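Homoaconitase large subunit (Methanocaldococcus jannaschii, PDB 4KP2) forms the iron-sulfur large subunit of a hydro-lyase that interconverts (R)-homocitrate, cis-homoaconitate and homoisocitrate in 2-oxosuberate biosynthesis. Local coordinates at residues 160-163 with 167-170. Residues are numbered along the deposited sequence; the frame is centred on the assembly and turned at random.
Sequences AYIY and ETWI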
loop_
_atom_site.group_PDB
_atom_site.type_symbol
_atom_site.label_atom_id
_atom_site.label_comp_id
_atom_site.label_asym_id
_atom_site.label_seq_id
_atom_site.Cartn_x
_atom_site.Cartn_y
_atom_site.Cartn_z
ATOM N N ALA A 160 24.766 15.837 -7.797
ATOM C CA ALA A 160 25.453 16.593 -6.756
ATOM C C ALA A 160 26.128 17.820 -7.356
ATOM O O ALA A 160 26.119 18.900 -6.764
ATOM C CB ALA A 160 26.472 15.717 -6.050
ATOM N N TYR A 161 26.716 17.637 -8.534
ATOM C CA TYR A 161 27.371 18.718 -9.260
ATOM C C TYR A 161 26.369 19.816 -9.595
ATOM O O TYR A 161 26.639 21.002 -9.404
ATOM C CB TYR A 161 28.002 18.173 -10.543
ATOM C CG TYR A 161 28.760 19.198 -11.356
ATOM C CD1 TYR A 161 30.101 19.457 -11.107
ATOM C CD2 TYR A 161 28.137 19.899 -12.382
ATOM C CE1 TYR A 161 30.798 20.390 -11.851
ATOM C CE2 TYR A 161 28.826 20.834 -13.129
ATOM C CZ TYR A 161 30.155 21.075 -12.860
ATOM O OH TYR A 161 30.844 22.005 -13.603
ATOM N N ILE A 162 25.209 19.405 -10.095
ATOM C CA ILE A 162 24.147 20.336 -10.455
ATOM C C ILE A 162 23.569 21.018 -9.216
ATOM O O ILE A 162 23.271 22.212 -9.236
ATOM C CB ILE A 162 23.032 19.620 -11.245
ATOM C CG1 ILE A 162 23.556 19.198 -12.619
ATOM C CG2 ILE A 162 21.812 20.513 -11.393
ATOM C CD1 ILE A 162 22.535 18.497 -13.477
ATOM N N TYR A 163 23.431 20.256 -8.136
ATOM C CA TYR A 163 22.934 20.795 -6.874
ATOM C C TYR A 163 23.837 21.895 -6.324
ATOM O O TYR A 163 23.383 22.768 -5.588
ATOM C CB TYR A 163 22.791 19.685 -5.830
ATOM C CG TYR A 163 21.471 18.949 -5.879
ATOM C CD1 TYR A 163 20.422 19.414 -6.662
ATOM C CD2 TYR A 163 21.270 17.796 -5.131
ATOM C CE1 TYR A 163 19.213 18.747 -6.704
ATOM C CE2 TYR A 163 20.064 17.122 -5.167
ATOM C CZ TYR A 163 19.039 17.603 -5.956
ATOM O OH TYR A 163 17.834 16.939 -5.997
ATOM N N GLU A 167 24.576 24.320 -12.762
ATOM C CA GLU A 167 24.949 24.197 -14.163
ATOM C C GLU A 167 25.446 22.787 -14.439
ATOM O O GLU A 167 25.866 22.080 -13.525
ATOM C CB GLU A 167 26.044 25.205 -14.513
ATOM C CG GLU A 167 25.636 26.660 -14.339
ATOM C CD GLU A 167 26.821 27.606 -14.378
ATOM O OE1 GLU A 167 27.962 27.137 -14.177
ATOM O OE2 GLU A 167 26.612 28.815 -14.607
ATOM N N THR A 168 25.395 22.380 -15.702
ATOM C CA THR A 168 25.911 21.078 -16.100
ATOM C C THR A 168 26.513 21.152 -17.498
ATOM O O THR A 168 26.324 22.135 -18.215
ATOM C CB THR A 168 24.813 20.004 -16.078
ATOM O OG1 THR A 168 25.392 18.722 -16.353
ATOM C CG2 THR A 168 23.754 20.309 -17.123
ATOM N N TRP A 169 27.242 20.110 -17.878
ATOM C CA TRP A 169 27.895 20.076 -19.180
ATOM C C TRP A 169 27.382 18.910 -20.010
ATOM O O TRP A 169 27.644 17.748 -19.697
ATOM C CB TRP A 169 29.412 19.974 -19.014
ATOM C CG TRP A 169 29.999 21.109 -18.238
ATOM C CD1 TRP A 169 30.012 21.252 -16.883
ATOM C CD2 TRP A 169 30.661 22.263 -18.771
ATOM N NE1 TRP A 169 30.640 22.425 -16.537
ATOM C CE2 TRP A 169 31.048 23.063 -17.678
ATOM C CE3 TRP A 169 30.965 22.696 -20.066
ATOM C CZ2 TRP A 169 31.723 24.271 -17.839
ATOM C CZ3 TRP A 169 31.635 23.896 -20.223
ATOM C CH2 TRP A 169 32.006 24.670 -19.116
ATOM N N ILE A 170 26.644 19.227 -21.070
ATOM C CA ILE A 170 26.102 18.203 -21.951
ATOM C C ILE A 170 26.455 18.485 -23.404
ATOM O O ILE A 170 26.847 19.598 -23.758
ATOM C CB ILE A 170 24.572 18.116 -21.843
ATOM C CG1 ILE A 170 23.936 19.419 -22.329
ATOM C CG2 ILE A 170 24.149 17.800 -20.415
ATOM C CD1 ILE A 170 22.435 19.368 -22.415
#
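Y161 reaches from the last turns of helix 156-165 over to W169, on the strand that follows at once. Its CG stands anti to the backbone N (chi1 -178°), which sends the phenol out from the helix and along the start of the strand. The CD2-CE2 side of the phenol passes E167 O obliquely, with Y161 CE2 3.2 Å from E167 O, and the ring edge comes up to T168 CA. At the far end W169 NE1 donates a hydrogen bond to Y161 OH, 3.0 Å long and bent to 139° at the hydrogen. The hydroxyl sits close to the indole plane, at the ring edge; the two rings meet rim to rim, planes at 57°, neither above the face of the other. I162 takes the more buried side. Its CG1 and CD1 both lie 3.8 Å from T168 CB, an apolar contact that V47, F154 and strand 133-136 help to enclose. T165, the last helix residue, uses OG1 to hydrogen-bond both Y161 O and E167 N, tying the final turn to the first strand residue. The helix connects two sheets: it follows strand 150-153, outermost in a parallel sheet, and leads into strand 167-180 of the mixed sheet, where T168 and I170 pair with V45 and I43 of antiparallel strand 42-46, while Y163 packs against F102 of helix 90-106 and hydrogen-bonds T52 of strand 49-53.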